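Local atomic coordinates of ABC transporter, substrate binding protein (Polyamine) (Agrobacterium tumefaciens, PDB entry 4EUO), a protein that probably serves as the periplasmic solute-binding component of an ABC transporter, binding gamma-aminobutyric acid selectively in a pocket. Residues G41-M46 with V57-D62; A120-T125 with A194-V199; R132-W137 with D170-D175; Q187-A192 with V212-S217; D255-T260 with K271-K276. All coordinates share one frame; numbering follows the deposited sequence.

Four of the five contacts reach one mixed sheet; contact 5 instead packs helix 250-260 against the segment that leads into helix 275-278. Contacts 1, 2 and 3 are buried, contact 4 only partly so, and contact 5 combines a buried methionine with an exposed threonine. Neighbouring strands 132-135 and 196-200 bring contacts 2 and 3 within about 9 Å, centre to centre, while contact 1 lies at the far side of the chain's centre from contacts 2 and 4. Chemistry follows place: methyl groups meet in contacts 1 and 4, leucine methyls rest on a ring and main chain in contact 2, a direct backbone hydrogen bond appears in contact 3, and a bridging water in contact 5. Tyr135 of contact 3 reaches Glu60 of contact 1.

Contact 1 (G41-M46 with V57-D62); sequences GKLKAM and VDVEGD
Leu43, on helix 40-48, is the one residue that carries the helix side of this contact, and it meets Val57 and Val59 of strand 56-60. Its CB leaves the helix in the direction of the strand but touches neither valine. CG stands anti to the backbone N (chi1 -164°), and the next bond keeps the chain stretched, with CD1 nearly opposite CA (chi2 158°). CG itself is still 4.8 Å from Val57 CG2, so it is the following atom that closes the gap. CD1 rests 4.1 Å from Val57 CG2 and 4.2 Å from Val57 CG1, approaching both methyls of the valine. The same CD1 lies 4.5 Å from Val59 CG1, a looser touch. CD2 branches away from the strand and takes no part. The two valines can share one methyl because they are two apart on an extended strand and so lie on the same face. The intervening Asp58 points to the other face, where its carboxylate accepts hydrogen bonds from Trp8 and Gln16 and is also bonded to Ser98. The contact is thus wholly apolar and small, a single leucine branch resting on a valine pair. Just beyond Val59, Glu60 belongs to the gamma-aminobutyric acid pocket and is held by the hydroxyls of Tyr40 and Tyr135. Leu43 also touches Tyr63, and Val59 touches Ala64, both of helix 61-67; strand 56-60 itself runs between parallel strand 3-6 and antiparallel strand 215-229, with helix 40-48 preceding it in the chain after strand 32-35.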
# COMPACT_ATOMS: atom_id res chain seq x y z
N GLY A 41 8.63 0.98 13.32
CA GLY A 41 9.33 1.22 14.59
C GLY A 41 8.87 0.21 15.63
O GLY A 41 9.71 -0.34 16.37
N LYS A 42 7.56 -0.05 15.72
CA LYS A 42 7.04 -1.05 16.66
C LYS A 42 7.50 -2.46 16.28
O LYS A 42 7.76 -3.28 17.17
CB LYS A 42 5.51 -1.01 16.77
CG LYS A 42 5.02 0.27 17.43
CD LYS A 42 3.52 0.23 17.67
CE LYS A 42 3.00 1.56 18.15
NZ LYS A 42 1.75 1.41 18.95
N LEU A 43 7.60 -2.76 14.97
CA LEU A 43 8.08 -4.08 14.53
C LEU A 43 9.51 -4.25 15.01
O LEU A 43 9.84 -5.26 15.65
CB LEU A 43 7.98 -4.17 12.98
CG LEU A 43 8.06 -5.59 12.38
CD1 LEU A 43 7.43 -5.64 10.97
CD2 LEU A 43 9.50 -6.12 12.34
N LYS A 44 10.37 -3.28 14.72
CA LYS A 44 11.76 -3.36 15.14
C LYS A 44 11.84 -3.45 16.68
O LYS A 44 12.63 -4.25 17.19
CB LYS A 44 12.52 -2.13 14.67
CG LYS A 44 14.00 -2.08 15.11
CD LYS A 44 14.57 -0.72 14.66
CE LYS A 44 15.78 -0.27 15.45
NZ LYS A 44 17.05 -0.72 14.82
N ALA A 45 11.05 -2.66 17.41
CA ALA A 45 11.12 -2.72 18.87
C ALA A 45 10.76 -4.10 19.41
O ALA A 45 11.42 -4.57 20.34
CB ALA A 45 10.22 -1.66 19.48
N MET A 46 9.74 -4.77 18.85
CA MET A 46 9.36 -6.08 19.37
C MET A 46 10.37 -7.14 19.03
O MET A 46 10.63 -8.06 19.84
CB MET A 46 7.90 -6.45 19.02
CG MET A 46 7.65 -6.69 17.51
SD MET A 46 5.97 -7.22 17.15
CE MET A 46 5.01 -5.75 17.66
N VAL A 57 2.82 -9.83 9.31
CA VAL A 57 2.59 -8.40 9.14
C VAL A 57 2.46 -8.08 7.64
O VAL A 57 3.26 -8.52 6.83
CB VAL A 57 3.73 -7.57 9.75
CG1 VAL A 57 3.41 -6.07 9.74
CG2 VAL A 57 4.05 -8.00 11.20
N ASP A 58 1.46 -7.27 7.33
CA ASP A 58 1.32 -6.73 5.99
C ASP A 58 2.13 -5.41 5.98
O ASP A 58 1.84 -4.48 6.75
CB ASP A 58 -0.16 -6.50 5.70
CG ASP A 58 -0.43 -5.94 4.33
OD1 ASP A 58 0.18 -4.90 3.99
OD2 ASP A 58 -1.22 -6.54 3.61
N VAL A 59 3.15 -5.38 5.12
CA VAL A 59 4.06 -4.23 5.04
C VAL A 59 4.15 -3.72 3.61
O VAL A 59 3.75 -4.40 2.68
CB VAL A 59 5.49 -4.62 5.55
CG1 VAL A 59 5.46 -5.05 7.00
CG2 VAL A 59 6.12 -5.69 4.66
N GLU A 60 4.78 -2.55 3.43
CA GLU A 60 5.06 -2.07 2.09
C GLU A 60 6.19 -2.88 1.47
O GLU A 60 7.15 -3.25 2.18
CB GLU A 60 5.40 -0.58 2.14
CG GLU A 60 4.13 0.24 2.41
CD GLU A 60 4.34 1.55 3.13
OE1 GLU A 60 5.24 1.66 3.99
OE2 GLU A 60 3.53 2.47 2.90
N GLY A 61 6.12 -3.13 0.16
CA GLY A 61 7.12 -3.99 -0.48
C GLY A 61 8.54 -3.48 -0.43
O GLY A 61 9.48 -4.30 -0.40
N ASP A 62 8.75 -2.17 -0.43
CA ASP A 62 10.12 -1.66 -0.36
C ASP A 62 10.73 -1.92 1.02
O ASP A 62 11.91 -2.24 1.14
CB ASP A 62 10.17 -0.17 -0.73
CG ASP A 62 9.51 0.72 0.29
OD1 ASP A 62 8.27 0.58 0.49
OD2 ASP A 62 10.22 1.52 0.91

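Contact 2 (A120-T125 with A194-V199)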
# COMPACT_ATOMS: atom_id res chain seq x y z
N ALA A 120 -0.23 16.88 -12.62
CA ALA A 120 -0.03 18.32 -12.84
C ALA A 120 -1.19 19.13 -12.26
O ALA A 120 -0.94 20.13 -11.59
CB ALA A 120 0.10 18.60 -14.34
N ASP A 121 -2.44 18.68 -12.45
CA ASP A 121 -3.58 19.39 -11.88
C ASP A 121 -3.49 19.44 -10.36
O ASP A 121 -3.75 20.47 -9.73
CB ASP A 121 -4.90 18.70 -12.24
CG ASP A 121 -5.27 18.66 -13.71
OD1 ASP A 121 -4.74 19.51 -14.49
OD2 ASP A 121 -6.08 17.80 -14.08
N LEU A 122 -3.12 18.27 -9.75
CA LEU A 122 -3.07 18.21 -8.29
C LEU A 122 -2.02 19.16 -7.73
O LEU A 122 -2.16 19.64 -6.60
CB LEU A 122 -2.77 16.74 -7.88
CG LEU A 122 -2.84 16.46 -6.39
CD1 LEU A 122 -4.22 16.79 -5.80
CD2 LEU A 122 -2.48 15.04 -6.10
N PHE A 123 -1.00 19.49 -8.52
CA PHE A 123 0.04 20.41 -8.11
C PHE A 123 -0.26 21.86 -8.55
O PHE A 123 0.58 22.72 -8.34
CB PHE A 123 1.41 19.94 -8.61
CG PHE A 123 2.02 18.87 -7.72
CD1 PHE A 123 3.06 19.18 -6.85
CD2 PHE A 123 1.55 17.57 -7.76
CE1 PHE A 123 3.60 18.20 -6.01
CE2 PHE A 123 2.11 16.58 -6.93
CZ PHE A 123 3.13 16.91 -6.07
N ASP A 124 -1.47 22.13 -9.08
CA ASP A 124 -1.81 23.48 -9.55
C ASP A 124 -2.83 24.09 -8.59
O ASP A 124 -4.02 23.88 -8.75
CB ASP A 124 -2.32 23.45 -11.00
CG ASP A 124 -2.45 24.82 -11.64
OD1 ASP A 124 -2.67 25.79 -10.91
OD2 ASP A 124 -2.39 24.89 -12.90
N THR A 125 -2.34 24.83 -7.60
CA THR A 125 -3.21 25.49 -6.61
C THR A 125 -3.98 26.68 -7.16
O THR A 125 -4.99 27.05 -6.57
CB THR A 125 -2.42 25.87 -5.37
OG1 THR A 125 -1.38 26.79 -5.74
CG2 THR A 125 -1.84 24.66 -4.66
N ALA A 194 -9.48 18.06 3.02
CA ALA A 194 -8.54 18.04 1.88
C ALA A 194 -9.27 17.22 0.86
O ALA A 194 -9.22 15.99 0.86
CB ALA A 194 -7.22 17.42 2.26
N PRO A 195 -10.08 17.90 0.03
CA PRO A 195 -11.02 17.18 -0.82
C PRO A 195 -10.46 16.39 -1.99
O PRO A 195 -11.19 15.66 -2.65
CB PRO A 195 -11.98 18.28 -1.30
CG PRO A 195 -11.11 19.49 -1.33
CD PRO A 195 -10.25 19.36 -0.08
N PHE A 196 -9.16 16.50 -2.22
CA PHE A 196 -8.51 15.69 -3.23
C PHE A 196 -7.08 15.42 -2.81
O PHE A 196 -6.52 16.14 -1.99
CB PHE A 196 -8.64 16.26 -4.66
CG PHE A 196 -8.46 17.76 -4.78
CD1 PHE A 196 -7.22 18.35 -4.54
CD2 PHE A 196 -9.52 18.58 -5.12
CE1 PHE A 196 -7.05 19.74 -4.64
CE2 PHE A 196 -9.34 19.97 -5.24
CZ PHE A 196 -8.11 20.53 -5.00
N GLY A 197 -6.51 14.36 -3.35
CA GLY A 197 -5.15 14.01 -3.02
C GLY A 197 -4.77 12.69 -3.60
O GLY A 197 -5.57 12.04 -4.30
N SER A 198 -3.54 12.30 -3.29
CA SER A 198 -2.98 11.01 -3.74
C SER A 198 -3.22 9.98 -2.64
O SER A 198 -2.68 10.12 -1.55
CB SER A 198 -1.51 11.15 -4.00
OG SER A 198 -1.03 9.85 -4.35
N VAL A 199 -4.05 8.99 -2.92
CA VAL A 199 -4.51 8.05 -1.91
C VAL A 199 -4.44 6.63 -2.41
O VAL A 199 -4.39 6.37 -3.62
CB VAL A 199 -5.99 8.38 -1.50
CG1 VAL A 199 -6.07 9.77 -0.86
CG2 VAL A 199 -6.91 8.33 -2.72
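Leu122, the last residue of helix 119-122, splays its two methyls over Phe196 and the main chain that follows it. The leucine takes a common conformation: CG is anti to the backbone N (chi1 -174°), and chi2 of 59° spreads the methyl branches along the strand. CD1 approaches Phe196 CD1 to 3.6 Å, meeting the ring obliquely. It also lies 4.0 Å from Gly197 CA, while CD2 reaches Ser198 N at 4.1 Å. One side chain therefore spans three consecutive strand residues, with ring at one end and peptide group at the other. Phe196 is less ordinary. Its CG sits between the backbone N and the carbonyl carbon (chi1 42°), and from there the ring points to the helix side while the leucine passes it in the opposite direction. Gly197 adds no side chain, and its nearly fully extended backbone offers CA directly to the methyl. The closest approach is apolar. In the sheet, Phe196 and Ser198 are backbone-bonded to Thr133 and Gly197 to Gly106, while Ser198 O also takes Trp179 NE1. Leu122 touches Phe134 on the same sheet as well. Strand 196-200 lies between parallel strand 132-135 and antiparallel strand 96-107, and a helix end laid by its leucine on such a sheet belongs to the alpha/beta lobe architecture of periplasmic solute-binding proteins.

Contact 3 (R132-W137 with D170-D175); sequences RTFYKW and DTIKSD
Arg132 and Ile172 both start from an uncommon first torsion. CG of Arg132 lies between its backbone N and carbonyl carbon (chi1 49°), and CG1 of Ile172 does the same (chi1 65°). Further turns at chi2 and chi3 bend the arginine chain, so that its methylene groups, and not its charged end, lie along the loop. CD comes 3.7 Å from Asp175 O and 4.1 Å from Asp175 CB; CG lies 4.2 Å from Ile172 CD1. On the isoleucine the outermost methyl does the work. CD1 is 3.7 Å from Phe134 CE2 and 4.1 Å from Phe134 CZ, reaching the ring obliquely at the side of those two atoms, with the two side chains crossing at about a right angle. Beside this apolar patch runs one direct backbone bond, Arg132 N to Asp175 O, 2.9 Å long and nearly straight at 164°. Arg132 is also backbone-bonded to Ile177, so the residue engages positions two apart, as parallel strands do; Asp175 thereby leads the loop into strand 176-179, the parallel neighbour of strand 132-135. The opposite charges do not pair: Arg132 NH1 stays 5.3 Å from Asp175 OD2. Backbone carbonyls take the guanidinium instead, Phe128 and Gly130 at NH1 and Leu122 at NE. Arg132 thus divides its roles: the guanidinium serves carbonyls outside the loop, the backbone N holds Asp175, and the carbon chain packs on the loop, while the carboxylate of Asp175 probably adds little beyond a weak, longer-range attraction.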
# COMPACT_ATOMS: atom_id res chain seq x y z
N ARG A 132 -4.81 19.85 -0.28
CA ARG A 132 -4.67 18.56 -0.95
C ARG A 132 -3.92 17.66 -0.01
O ARG A 132 -3.15 18.13 0.82
CB ARG A 132 -3.97 18.66 -2.31
CG ARG A 132 -2.67 19.46 -2.31
CD ARG A 132 -2.91 20.91 -2.79
NE ARG A 132 -3.17 20.94 -4.23
CZ ARG A 132 -4.05 21.74 -4.85
NH1 ARG A 132 -4.80 22.60 -4.14
NH2 ARG A 132 -4.17 21.70 -6.17
N THR A 133 -4.16 16.35 -0.13
CA THR A 133 -3.56 15.41 0.82
C THR A 133 -2.63 14.40 0.18
O THR A 133 -2.88 13.90 -0.94
CB THR A 133 -4.68 14.77 1.70
OG1 THR A 133 -4.06 13.99 2.71
CG2 THR A 133 -5.63 13.87 0.95
N PHE A 134 -1.56 14.11 0.89
CA PHE A 134 -0.52 13.17 0.46
C PHE A 134 -0.09 12.36 1.66
O PHE A 134 -0.21 12.83 2.81
CB PHE A 134 0.71 13.94 -0.04
CG PHE A 134 0.49 14.64 -1.36
CD1 PHE A 134 0.59 13.95 -2.56
CD2 PHE A 134 0.20 16.00 -1.40
CE1 PHE A 134 0.41 14.61 -3.79
CE2 PHE A 134 -0.04 16.64 -2.62
CZ PHE A 134 0.10 15.95 -3.80
N TYR A 135 0.50 11.19 1.39
CA TYR A 135 0.98 10.28 2.43
C TYR A 135 2.13 10.89 3.19
O TYR A 135 3.10 11.39 2.61
CB TYR A 135 1.40 8.99 1.74
CG TYR A 135 1.76 7.80 2.59
CD1 TYR A 135 1.08 7.54 3.77
CD2 TYR A 135 2.67 6.86 2.13
CE1 TYR A 135 1.34 6.37 4.50
CE2 TYR A 135 2.91 5.68 2.83
CZ TYR A 135 2.22 5.44 3.99
OH TYR A 135 2.44 4.27 4.68
N LYS A 136 2.04 10.80 4.52
CA LYS A 136 3.03 11.42 5.38
C LYS A 136 4.38 10.76 5.39
O LYS A 136 5.42 11.44 5.55
CB LYS A 136 2.46 11.41 6.82
CG LYS A 136 3.30 12.20 7.83
CD LYS A 136 2.52 12.28 9.15
CE LYS A 136 3.32 12.88 10.29
NZ LYS A 136 3.76 14.26 9.98
N TRP A 137 4.40 9.43 5.31
CA TRP A 137 5.60 8.65 5.59
C TRP A 137 6.45 8.40 4.38
O TRP A 137 5.95 8.32 3.26
CB TRP A 137 5.22 7.32 6.27
CG TRP A 137 4.32 7.50 7.46
CD1 TRP A 137 3.04 7.05 7.59
CD2 TRP A 137 4.61 8.22 8.66
NE1 TRP A 137 2.52 7.43 8.81
CE2 TRP A 137 3.46 8.17 9.48
CE3 TRP A 137 5.75 8.90 9.13
CZ2 TRP A 137 3.40 8.79 10.74
CZ3 TRP A 137 5.68 9.53 10.38
CH2 TRP A 137 4.52 9.45 11.16
N ASP A 170 7.67 21.98 -2.81
CA ASP A 170 7.71 23.29 -2.15
C ASP A 170 6.68 24.24 -2.72
O ASP A 170 6.19 25.10 -1.97
CB ASP A 170 9.10 23.91 -2.32
CG ASP A 170 10.13 23.40 -1.35
OD1 ASP A 170 9.74 22.73 -0.37
OD2 ASP A 170 11.34 23.68 -1.56
N THR A 171 6.34 24.12 -4.03
CA THR A 171 5.36 25.03 -4.63
C THR A 171 3.96 24.90 -4.03
O THR A 171 3.13 25.81 -4.20
CB THR A 171 5.31 24.88 -6.16
OG1 THR A 171 4.68 23.64 -6.51
CG2 THR A 171 6.67 25.02 -6.84
N ILE A 172 3.66 23.76 -3.35
CA ILE A 172 2.33 23.55 -2.79
C ILE A 172 2.39 23.16 -1.33
O ILE A 172 1.34 22.85 -0.77
CB ILE A 172 1.55 22.46 -3.59
CG1 ILE A 172 2.22 21.06 -3.46
CG2 ILE A 172 1.40 22.86 -5.06
CD1 ILE A 172 1.26 19.89 -3.78
N LYS A 173 3.58 23.17 -0.71
CA LYS A 173 3.79 22.67 0.64
C LYS A 173 2.80 23.19 1.66
O LYS A 173 2.29 22.41 2.46
CB LYS A 173 5.24 22.90 1.09
CG LYS A 173 5.66 22.00 2.24
CD LYS A 173 7.08 22.30 2.63
CE LYS A 173 7.59 21.34 3.66
NZ LYS A 173 8.92 21.80 4.16
N SER A 174 2.52 24.51 1.65
CA SER A 174 1.60 25.07 2.66
C SER A 174 0.17 24.63 2.46
O SER A 174 -0.67 24.84 3.33
CB SER A 174 1.70 26.59 2.72
OG SER A 174 1.12 27.17 1.57
N ASP A 175 -0.14 24.02 1.30
CA ASP A 175 -1.49 23.54 1.02
C ASP A 175 -1.66 22.03 1.19
O ASP A 175 -2.72 21.49 0.90
CB ASP A 175 -2.02 24.04 -0.33
CG ASP A 175 -2.54 25.49 -0.22
OD1 ASP A 175 -3.17 25.83 0.82
OD2 ASP A 175 -2.31 26.27 -1.16

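Contact 4 (Q187-A192 with V212-S217); sequences QLIASA and VKVETS
Ile189 and Ala190 meet Val214 and Val212 through methyl groups, with no ring or other flat side chain between them; the flat group that matters is the peptide carbonyl of Gln187, one turn before Ser191. Its oxygen accepts two donors of Ser191 from opposite faces of its plane, the backbone N at 2.9 Å and OG at 2.8 Å, the hydroxyl tilted 28° from that plane. Ser191 thus folds its hydroxyl back onto helix 182-190 near its end, and Ser191 OG is also met by Glu193 N.

Across the contact, Ile189 CG2, the branch set anti to the backbone N and thereby turned to the valine, touches Val214 CG1 at 3.9 Å, the side chains crossing at about a right angle. Next to it, Ala190 CB lies 4.1 Å from Val212 CG1. Valines two apart thus face successive helix residues. Leu207 of helix 201-209 touches Ala190 and both valines, joining the two segments into one apolar cluster beside strand 215-229. Polar groups of the helix end look elsewhere, Ile189 O to Asn108 ND2 among them, and the two segments meet through methyl groups, without a directional bond between them, in a partly buried place.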
# COMPACT_ATOMS: atom_id res chain seq x y z
N GLN A 187 -10.97 10.12 5.89
CA GLN A 187 -11.61 11.25 6.60
C GLN A 187 -11.32 12.56 5.87
O GLN A 187 -12.24 13.36 5.71
CB GLN A 187 -11.02 11.31 8.02
CG GLN A 187 -11.55 12.47 8.90
CD GLN A 187 -10.66 13.72 8.73
OE1 GLN A 187 -11.12 14.80 8.35
NE2 GLN A 187 -9.34 13.61 8.95
N LEU A 188 -10.07 12.80 5.47
CA LEU A 188 -9.72 14.04 4.81
C LEU A 188 -10.49 14.25 3.53
O LEU A 188 -11.00 15.36 3.30
CB LEU A 188 -8.22 14.12 4.58
CG LEU A 188 -7.39 14.32 5.84
CD1 LEU A 188 -5.92 14.11 5.57
CD2 LEU A 188 -7.64 15.70 6.46
N ILE A 189 -10.61 13.21 2.68
CA ILE A 189 -11.35 13.32 1.44
C ILE A 189 -12.84 13.49 1.76
O ILE A 189 -13.47 14.44 1.26
CB ILE A 189 -11.11 12.07 0.53
CG1 ILE A 189 -9.62 11.88 0.13
CG2 ILE A 189 -12.07 12.10 -0.67
CD1 ILE A 189 -9.09 12.99 -0.80
N ALA A 190 -13.43 12.57 2.55
CA ALA A 190 -14.87 12.59 2.79
C ALA A 190 -15.36 13.88 3.47
O ALA A 190 -16.46 14.34 3.15
CB ALA A 190 -15.30 11.36 3.59
N SER A 191 -14.56 14.46 4.33
CA SER A 191 -14.93 15.68 5.07
C SER A 191 -14.71 16.93 4.24
O SER A 191 -15.11 18.03 4.66
CB SER A 191 -14.07 15.81 6.31
OG SER A 191 -12.72 16.08 5.99
N ALA A 192 -13.99 16.81 3.10
CA ALA A 192 -13.55 17.92 2.27
C ALA A 192 -12.58 18.82 3.03
O ALA A 192 -12.28 19.92 2.58
CB ALA A 192 -14.73 18.71 1.72
N VAL A 212 -20.32 6.82 0.31
CA VAL A 212 -19.73 8.13 0.09
C VAL A 212 -19.44 8.36 -1.41
O VAL A 212 -18.88 7.47 -2.08
CB VAL A 212 -18.48 8.30 0.98
CG1 VAL A 212 -17.83 9.66 0.80
CG2 VAL A 212 -18.83 8.07 2.44
N LYS A 213 -19.83 9.53 -1.93
CA LYS A 213 -19.62 9.87 -3.34
C LYS A 213 -18.22 10.41 -3.54
O LYS A 213 -17.91 11.52 -3.15
CB LYS A 213 -20.68 10.87 -3.82
CG LYS A 213 -20.61 11.11 -5.33
CD LYS A 213 -21.72 12.03 -5.80
CE LYS A 213 -21.57 12.39 -7.26
NZ LYS A 213 -22.60 13.37 -7.70
N VAL A 214 -17.39 9.60 -4.17
CA VAL A 214 -16.00 9.96 -4.48
C VAL A 214 -15.70 9.62 -5.92
O VAL A 214 -16.31 8.71 -6.49
CB VAL A 214 -14.95 9.31 -3.53
CG1 VAL A 214 -14.99 9.92 -2.15
CG2 VAL A 214 -15.11 7.79 -3.46
N GLU A 215 -14.82 10.40 -6.54
CA GLU A 215 -14.35 10.14 -7.89
C GLU A 215 -12.87 9.77 -7.77
O GLU A 215 -12.15 10.26 -6.88
CB GLU A 215 -14.46 11.44 -8.69
CG GLU A 215 -14.53 11.31 -10.19
CD GLU A 215 -15.04 12.60 -10.78
OE1 GLU A 215 -14.21 13.49 -11.06
OE2 GLU A 215 -16.28 12.76 -10.88
N THR A 216 -12.41 8.92 -8.69
CA THR A 216 -11.01 8.52 -8.75
C THR A 216 -10.50 8.79 -10.16
O THR A 216 -11.12 8.31 -11.12
CB THR A 216 -10.85 7.03 -8.44
OG1 THR A 216 -11.18 6.81 -7.07
CG2 THR A 216 -9.45 6.54 -8.66
N SER A 217 -9.38 9.50 -10.29
CA SER A 217 -8.67 9.59 -11.56
C SER A 217 -7.51 8.61 -11.53
O SER A 217 -6.66 8.70 -10.62
CB SER A 217 -8.17 10.99 -11.87
OG SER A 217 -7.40 10.91 -13.07

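Contact 5 (D255-T260 with K271-K276); sequences DMATAT and KLMDPK
Met273 delivers the tight half of this contact, laying its sulfur and end methyl against Ala257 and Thr258 of helix 250-260. CG is anti to the carbonyl carbon, the chain stays stretched at chi2, and a bend at chi3 (64°) turns the methyl onto the helix surface. CE lies 3.7 Å from Ala257 CB, and SD is 3.8 Å from the same CB, so the small alanine receives both the sulfur and the end methyl. The methyl also comes 3.4 Å from Thr258 OG1. Ala254 and Leu281 touch Met273 as well, and Pro264 touches Ala257, which makes this the buried half. Helix 250-260 belongs to the alpha/beta body of the solute-binding fold and packs its other flank on helix 10-28 through Met256 and Ala259. Near its end, Thr260 OG1 returns 2.8 Å to Met256 O from above the carbonyl plane and accepts from the N of Tyr262, a residue of the gamma-aminobutyric acid pocket. The other half is looser and faces solvent. Thr258 is exposed; its hydroxyl donates to Ala254 O one turn back, and the link to the loop is made by a water. That water gives a hydrogen to Thr258 OG1 at 2.8 Å and accepts one from Asp274 N at the same 2.8 Å. Asp274 is at the N-cap of helix 275-278: its OD1 takes the backbone N of Lys276 at 3.0 Å in a capping bond of 145°, met from above the carboxylate plane. Leu272, in the 3-10 turn before Met273, also touches Ala250, Gln251 and Ala254 of helix 250-260.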
# COMPACT_ATOMS: atom_id res chain seq x y z
N ASP A 255 -10.81 -13.36 -3.01
CA ASP A 255 -11.75 -12.79 -2.03
C ASP A 255 -11.25 -11.48 -1.44
O ASP A 255 -12.04 -10.56 -1.30
CB ASP A 255 -12.06 -13.81 -0.92
CG ASP A 255 -12.82 -15.05 -1.42
OD1 ASP A 255 -13.28 -15.04 -2.59
OD2 ASP A 255 -12.84 -16.05 -0.70
N MET A 256 -9.94 -11.36 -1.21
CA MET A 256 -9.36 -10.10 -0.71
C MET A 256 -9.59 -9.02 -1.79
O MET A 256 -10.00 -7.90 -1.49
CB MET A 256 -7.87 -10.33 -0.45
CG MET A 256 -7.08 -9.07 -0.07
SD MET A 256 -6.61 -8.05 -1.51
CE MET A 256 -5.67 -9.23 -2.48
N ALA A 257 -9.34 -9.37 -3.07
CA ALA A 257 -9.48 -8.39 -4.13
C ALA A 257 -10.91 -7.92 -4.32
O ALA A 257 -11.19 -6.72 -4.45
CB ALA A 257 -8.94 -8.98 -5.43
N THR A 258 -11.85 -8.88 -4.31
CA THR A 258 -13.26 -8.55 -4.45
C THR A 258 -13.69 -7.62 -3.32
O THR A 258 -14.47 -6.69 -3.57
CB THR A 258 -14.07 -9.86 -4.40
OG1 THR A 258 -13.71 -10.65 -5.52
CG2 THR A 258 -15.59 -9.63 -4.41
N ALA A 259 -13.20 -7.86 -2.09
CA ALA A 259 -13.60 -7.09 -0.91
C ALA A 259 -12.93 -5.73 -0.81
O ALA A 259 -13.41 -4.90 -0.04
CB ALA A 259 -13.30 -7.88 0.34
N THR A 260 -11.80 -5.51 -1.52
CA THR A 260 -11.07 -4.25 -1.33
C THR A 260 -10.95 -3.34 -2.53
O THR A 260 -10.73 -2.15 -2.35
CB THR A 260 -9.62 -4.53 -0.90
OG1 THR A 260 -8.97 -5.31 -1.91
CG2 THR A 260 -9.52 -5.19 0.45
N LYS A 271 -9.39 -15.27 -12.60
CA LYS A 271 -10.40 -16.14 -13.18
C LYS A 271 -11.56 -16.50 -12.22
O LYS A 271 -12.62 -16.92 -12.68
CB LYS A 271 -9.75 -17.38 -13.76
CG LYS A 271 -9.18 -18.34 -12.75
CD LYS A 271 -8.59 -19.51 -13.48
CE LYS A 271 -7.95 -20.51 -12.58
NZ LYS A 271 -7.02 -21.38 -13.36
N LEU A 272 -11.35 -16.34 -10.90
CA LEU A 272 -12.36 -16.66 -9.90
C LEU A 272 -13.24 -15.48 -9.60
O LEU A 272 -14.26 -15.60 -8.91
CB LEU A 272 -11.68 -17.14 -8.60
CG LEU A 272 -10.68 -18.27 -8.69
CD1 LEU A 272 -9.98 -18.49 -7.33
CD2 LEU A 272 -11.35 -19.60 -9.13
N MET A 273 -12.86 -14.32 -10.10
CA MET A 273 -13.59 -13.11 -9.79
C MET A 273 -14.65 -12.77 -10.79
O MET A 273 -14.61 -13.23 -11.93
CB MET A 273 -12.62 -11.93 -9.62
CG MET A 273 -11.59 -12.15 -8.52
SD MET A 273 -10.47 -10.76 -8.42
CE MET A 273 -11.66 -9.45 -7.92
N ASP A 274 -15.60 -11.94 -10.34
CA ASP A 274 -16.63 -11.38 -11.19
C ASP A 274 -15.89 -10.49 -12.21
O ASP A 274 -15.12 -9.60 -11.81
CB ASP A 274 -17.60 -10.53 -10.33
CG ASP A 274 -18.77 -9.87 -11.04
OD1 ASP A 274 -18.65 -9.58 -12.25
OD2 ASP A 274 -19.78 -9.59 -10.36
N PRO A 275 -16.05 -10.75 -13.53
CA PRO A 275 -15.36 -9.93 -14.54
C PRO A 275 -15.59 -8.42 -14.41
O PRO A 275 -14.67 -7.64 -14.66
CB PRO A 275 -15.92 -10.46 -15.87
CG PRO A 275 -16.35 -11.86 -15.56
CD PRO A 275 -16.90 -11.78 -14.16
N LYS A 276 -16.79 -8.01 -13.96
CA LYS A 276 -17.13 -6.59 -13.76
C LYS A 276 -16.26 -5.94 -12.66
O LYS A 276 -15.96 -4.74 -12.74
CB LYS A 276 -18.65 -6.44 -13.53
CG LYS A 276 -19.07 -5.69 -12.26
CD LYS A 276 -20.19 -6.41 -11.53
CE LYS A 276 -20.53 -5.72 -10.24
NZ LYS A 276 -21.97 -5.35 -10.19
O HOH W 1 -15.46 -10.91 -7.75